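PDB 4K0J: heavy metal cation tricomponent efflux pump ZneA(CzcA-like) from Cupriavidus metallidurans, which probably exports zinc ions as a proton-driven antiporter of the resistance-nodulation-cell division family, the inner-membrane part of a tripartite heavy-metal efflux pump. Local coordinates for residues 553-567 with 605-617. Numbering follows the deposited sequence.
Sequences GSIWLQVTLPPGISL and SPSHIETAVTLHP
Gln558 sits between His608 and Glu610 and binds both through its amide. Its OE1 accepts from His608 NE2 at 3.0 Å, the donor lying almost in line with the C=O, while its NE2 gives a hydrogen to the anti lone pair of Glu610 OE1 at 2.9 Å. An amide, with acceptor and donor side by side, suits this place between an imidazole N-H and a carboxylate. The bend of Gln558 at chi2 (-75°) carries the amide over to the neighbouring strand; Glu610 is extended beyond CG and runs alongside it. On the same face the Trp556 indole, its CG anti to the backbone N (chi1 -167°), swings across to the partner strand: CZ2 lies 3.5 Å from Glu610 CB and CZ3 packs 3.6 Å from the small Ala612 CB, with Thr611 O over one ring face.

The opposite face is mostly apolar. Branched Val559 and Ile609 lie side by side, and Leu561, just past the strand end, reaches Ile609 CD1 with its CD2 at 3.5 Å; farther along, Leu557 CD1 meets Val613 CG2 at 3.7 Å. Thr611, beta-branched like Ile609 and Val613 on this face, turns its CB to Leu557 CB. Paired backbone bonds at Ile555–Val613 and Leu557–Thr611 fix the antiparallel register; of the two at Val559–Ile609, one is weak. Leu561 N to Ser607 O (2.8 Å) continues it, and beyond, Pro606 packs on Leu567.

Outside the two strands, Asp654 OD2 is a second acceptor for Gln558 NE2, and Phe604 stacks on His608. Both strands are interior, flanked by 645-649 and 587-595, in a ferredoxin-like beta-alpha-beta-beta-alpha-beta unit, as in RND porter subdomains; they are its first and third strands. Helix 627-638 packs on Ile555, Leu557 and Val613, helix 567-581 on Val559 and Ile609, so both back the apolar face; the latter also touches Pro606 in the turn.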
loop_
_atom_site.group_PDB
_atom_site.type_symbol
_atom_site.label_atom_id
_atom_site.label_comp_id
_atom_site.label_asym_id
_atom_site.label_seq_id
_atom_site.Cartn_x
_atom_site.Cartn_y
_atom_site.Cartn_z
ATOM N N GLY C 553 19.902 2.619 30.553
ATOM C CA GLY C 553 19.666 2.971 31.940
ATOM C C GLY C 553 19.791 1.816 32.922
ATOM O O GLY C 553 19.996 2.032 34.118
ATOM N N SER C 554 19.681 0.590 32.421
ATOM C CA SER C 554 19.535 -0.569 33.295
ATOM C C SER C 554 20.281 -1.808 32.816
ATOM O O SER C 554 21.161 -1.725 31.963
ATOM C CB SER C 554 18.048 -0.895 33.468
ATOM O OG SER C 554 17.379 -0.879 32.221
ATOM N N ILE C 555 19.918 -2.955 33.387
ATOM C CA ILE C 555 20.505 -4.245 33.021
ATOM C C ILE C 555 19.431 -5.334 32.943
ATOM O O ILE C 555 18.646 -5.491 33.869
ATOM C CB ILE C 555 21.562 -4.694 34.054
ATOM C CG1 ILE C 555 22.756 -3.741 34.064
ATOM C CG2 ILE C 555 22.033 -6.110 33.761
ATOM C CD1 ILE C 555 23.837 -4.151 35.026
ATOM N N TRP C 556 19.405 -6.089 31.846
ATOM C CA TRP C 556 18.429 -7.171 31.685
ATOM C C TRP C 556 19.040 -8.557 31.897
ATOM O O TRP C 556 20.188 -8.802 31.537
ATOM C CB TRP C 556 17.778 -7.106 30.307
ATOM C CG TRP C 556 16.581 -7.968 30.164
ATOM C CD1 TRP C 556 16.544 -9.251 29.702
ATOM C CD2 TRP C 556 15.229 -7.610 30.470
ATOM N NE1 TRP C 556 15.249 -9.720 29.708
ATOM C CE2 TRP C 556 14.423 -8.730 30.174
ATOM C CE3 TRP C 556 14.620 -6.453 30.966
ATOM C CZ2 TRP C 556 13.042 -8.725 30.359
ATOM C CZ3 TRP C 556 13.248 -6.452 31.151
ATOM C CH2 TRP C 556 12.475 -7.582 30.848
ATOM N N LEU C 557 18.258 -9.464 32.471
ATOM C CA LEU C 557 18.736 -10.801 32.798
ATOM C C LEU C 557 17.888 -11.906 32.163
ATOM O O LEU C 557 16.661 -11.861 32.196
ATOM C CB LEU C 557 18.768 -10.994 34.320
ATOM C CG LEU C 557 19.977 -10.556 35.156
ATOM C CD1 LEU C 557 20.255 -9.078 35.028
ATOM C CD2 LEU C 557 19.748 -10.905 36.610
ATOM N N GLN C 558 18.555 -12.898 31.586
ATOM C CA GLN C 558 17.879 -14.114 31.155
ATOM C C GLN C 558 18.224 -15.233 32.127
ATOM O O GLN C 558 19.156 -16.002 31.901
ATOM C CB GLN C 558 18.298 -14.494 29.738
ATOM C CG GLN C 558 17.802 -13.533 28.679
ATOM C CD GLN C 558 16.323 -13.695 28.399
ATOM O OE1 GLN C 558 15.739 -14.741 28.685
ATOM N NE2 GLN C 558 15.707 -12.659 27.842
ATOM N N VAL C 559 17.468 -15.310 33.214
ATOM C CA VAL C 559 17.776 -16.214 34.309
ATOM C C VAL C 559 17.175 -17.595 34.093
ATOM O O VAL C 559 15.957 -17.741 33.968
ATOM C CB VAL C 559 17.302 -15.632 35.654
ATOM C CG1 VAL C 559 17.454 -16.654 36.757
ATOM C CG2 VAL C 559 18.086 -14.369 35.982
ATOM N N THR C 560 18.043 -18.605 34.048
ATOM C CA THR C 560 17.625 -19.982 33.781
ATOM C C THR C 560 17.576 -20.827 35.053
ATOM O O THR C 560 18.463 -20.751 35.898
ATOM C CB THR C 560 18.542 -20.666 32.753
ATOM O OG1 THR C 560 18.699 -19.816 31.611
ATOM C CG2 THR C 560 17.950 -21.984 32.311
ATOM N N LEU C 561 16.531 -21.631 35.176
ATOM C CA LEU C 561 16.272 -22.392 36.385
ATOM C C LEU C 561 16.171 -23.891 36.081
ATOM O O LEU C 561 16.039 -24.281 34.920
ATOM C CB LEU C 561 14.989 -21.878 37.038
ATOM C CG LEU C 561 15.131 -20.949 38.244
ATOM C CD1 LEU C 561 16.252 -19.957 38.057
ATOM C CD2 LEU C 561 13.828 -20.234 38.501
ATOM N N PRO C 562 16.260 -24.740 37.124
ATOM C CA PRO C 562 16.165 -26.192 36.939
ATOM C C PRO C 562 14.887 -26.631 36.219
ATOM O O PRO C 562 13.856 -25.981 36.361
ATOM C CB PRO C 562 16.211 -26.736 38.375
ATOM C CG PRO C 562 16.111 -25.541 39.273
ATOM C CD PRO C 562 16.646 -24.400 38.503
ATOM N N PRO C 563 14.964 -27.725 35.443
ATOM C CA PRO C 563 13.877 -28.233 34.598
ATOM C C PRO C 563 12.687 -28.806 35.380
ATOM O O PRO C 563 12.867 -29.444 36.415
ATOM C CB PRO C 563 14.564 -29.348 33.805
ATOM C CG PRO C 563 15.645 -29.825 34.710
ATOM C CD PRO C 563 16.160 -28.583 35.361
ATOM N N GLY C 564 11.480 -28.568 34.877
ATOM C CA GLY C 564 10.275 -29.165 35.434
ATOM C C GLY C 564 9.751 -28.525 36.704
ATOM O O GLY C 564 8.674 -28.878 37.178
ATOM N N ILE C 565 10.525 -27.588 37.246
ATOM C CA ILE C 565 10.203 -26.884 38.482
ATOM C C ILE C 565 8.796 -26.284 38.485
ATOM O O ILE C 565 8.378 -25.653 37.517
ATOM C CB ILE C 565 11.247 -25.779 38.745
ATOM C CG1 ILE C 565 12.598 -26.402 39.076
ATOM C CG2 ILE C 565 10.820 -24.879 39.880
ATOM C CD1 ILE C 565 12.572 -27.276 40.292
ATOM N N SER C 566 8.071 -26.501 39.579
ATOM C CA SER C 566 6.734 -25.953 39.766
ATOM C C SER C 566 6.791 -24.441 39.792
ATOM O O SER C 566 7.861 -23.860 39.916
ATOM C CB SER C 566 6.165 -26.437 41.094
ATOM O OG SER C 566 6.846 -25.825 42.174
ATOM N N LEU C 567 5.637 -23.796 39.695
ATOM C CA LEU C 567 5.597 -22.339 39.721
ATOM C C LEU C 567 5.852 -21.769 41.127
ATOM O O LEU C 567 6.346 -20.648 41.267
ATOM C CB LEU C 567 4.275 -21.827 39.148
ATOM C CG LEU C 567 4.170 -20.317 38.918
ATOM C CD1 LEU C 567 5.209 -19.844 37.916
ATOM C CD2 LEU C 567 2.775 -19.943 38.454
ATOM N N SER C 605 8.343 -21.063 30.572
ATOM C CA SER C 605 7.914 -21.932 31.650
ATOM C C SER C 605 8.395 -21.314 32.951
ATOM O O SER C 605 9.146 -20.340 32.917
ATOM C CB SER C 605 8.515 -23.327 31.452
ATOM O OG SER C 605 9.880 -23.246 31.077
ATOM N N PRO C 606 7.953 -21.850 34.104
ATOM C CA PRO C 606 8.418 -21.276 35.374
ATOM C C PRO C 606 9.927 -21.406 35.561
ATOM O O PRO C 606 10.524 -20.677 36.357
ATOM C CB PRO C 606 7.684 -22.112 36.422
ATOM C CG PRO C 606 6.449 -22.556 35.738
ATOM C CD PRO C 606 6.838 -22.795 34.310
ATOM N N SER C 607 10.538 -22.328 34.827
ATOM C CA SER C 607 11.981 -22.506 34.892
ATOM C C SER C 607 12.686 -21.379 34.155
ATOM O O SER C 607 13.904 -21.242 34.235
ATOM C CB SER C 607 12.390 -23.865 34.319
ATOM O OG SER C 607 11.827 -24.068 33.034
ATOM N N HIS C 608 11.915 -20.570 33.439
ATOM C CA HIS C 608 12.470 -19.417 32.748
ATOM C C HIS C 608 12.112 -18.122 33.453
ATOM O O HIS C 608 10.968 -17.905 33.823
ATOM C CB HIS C 608 11.984 -19.353 31.305
ATOM C CG HIS C 608 12.492 -18.160 30.562
ATOM N ND1 HIS C 608 11.850 -16.942 30.581
ATOM C CD2 HIS C 608 13.592 -17.993 29.791
ATOM C CE1 HIS C 608 12.527 -16.078 29.847
ATOM N NE2 HIS C 608 13.587 -16.690 29.353
ATOM N N ILE C 609 13.102 -17.263 33.641
ATOM C CA ILE C 609 12.842 -15.946 34.182
ATOM C C ILE C 609 13.523 -14.921 33.307
ATOM O O ILE C 609 14.599 -15.162 32.759
ATOM C CB ILE C 609 13.387 -15.762 35.622
ATOM C CG1 ILE C 609 13.181 -17.013 36.473
ATOM C CG2 ILE C 609 12.730 -14.568 36.297
ATOM C CD1 ILE C 609 13.614 -16.819 37.907
ATOM N N GLU C 610 12.871 -13.778 33.167
ATOM C CA GLU C 610 13.508 -12.590 32.654
ATOM C C GLU C 610 13.460 -11.584 33.776
ATOM O O GLU C 610 12.403 -11.341 34.354
ATOM C CB GLU C 610 12.764 -12.062 31.438
ATOM C CG GLU C 610 13.070 -12.805 30.155
ATOM C CD GLU C 610 12.309 -12.245 28.980
ATOM O OE1 GLU C 610 12.883 -12.184 27.872
ATOM O OE2 GLU C 610 11.133 -11.862 29.168
ATOM N N THR C 611 14.615 -11.014 34.097
ATOM C CA THR C 611 14.710 -10.080 35.212
ATOM C C THR C 611 15.092 -8.680 34.737
ATOM O O THR C 611 15.945 -8.526 33.869
ATOM C CB THR C 611 15.740 -10.576 36.249
ATOM O OG1 THR C 611 15.466 -11.945 36.576
ATOM C CG2 THR C 611 15.698 -9.727 37.517
ATOM N N ALA C 612 14.450 -7.661 35.294
ATOM C CA ALA C 612 14.847 -6.288 35.016
ATOM C C ALA C 612 15.549 -5.682 36.230
ATOM O O ALA C 612 15.010 -5.671 37.338
ATOM C CB ALA C 612 13.645 -5.454 34.612
ATOM N N VAL C 613 16.763 -5.185 36.013
ATOM C CA VAL C 613 17.566 -4.596 37.079
ATOM C C VAL C 613 17.809 -3.114 36.848
ATOM O O VAL C 613 18.612 -2.732 35.996
ATOM C CB VAL C 613 18.924 -5.286 37.194
ATOM C CG1 VAL C 613 19.726 -4.669 38.326
ATOM C CG2 VAL C 613 18.733 -6.772 37.424
ATOM N N THR C 614 17.111 -2.284 37.613
ATOM C CA THR C 614 17.232 -0.838 37.485
ATOM C C THR C 614 18.305 -0.327 38.435
ATOM O O THR C 614 18.476 -0.857 39.532
ATOM C CB THR C 614 15.898 -0.130 37.797
ATOM O OG1 THR C 614 15.658 -0.155 39.209
ATOM C CG2 THR C 614 14.745 -0.818 37.079
ATOM N N LEU C 615 19.024 0.706 38.013
ATOM C CA LEU C 615 20.139 1.221 38.798
ATOM C C LEU C 615 19.879 2.616 39.352
ATOM O O LEU C 615 18.881 3.258 39.022
ATOM C CB LEU C 615 21.415 1.245 37.953
ATOM C CG LEU C 615 21.766 -0.036 37.196
ATOM C CD1 LEU C 615 23.071 0.136 36.424
ATOM C CD2 LEU C 615 21.842 -1.216 38.152
ATOM N N HIS C 616 20.789 3.072 40.204
ATOM C CA HIS C 616 20.804 4.456 40.651
ATOM C C HIS C 616 21.584 5.282 39.637
ATOM O O HIS C 616 22.364 4.727 38.862
ATOM C CB HIS C 616 21.464 4.563 42.026
ATOM C CG HIS C 616 20.580 4.133 43.154
ATOM N ND1 HIS C 616 19.492 4.871 43.566
ATOM C CD2 HIS C 616 20.626 3.045 43.958
ATOM C CE1 HIS C 616 18.903 4.254 44.575
ATOM N NE2 HIS C 616 19.572 3.143 44.832
ATOM N N PRO C 617 21.363 6.607 39.620
ATOM C CA PRO C 617 22.192 7.476 38.783
ATOM C C PRO C 617 23.670 7.242 39.071
ATOM O O PRO C 617 24.054 7.163 40.239
ATOM C CB PRO C 617 21.786 8.875 39.239
ATOM C CG PRO C 617 20.384 8.722 39.686
ATOM C CD PRO C 617 20.287 7.357 40.295
#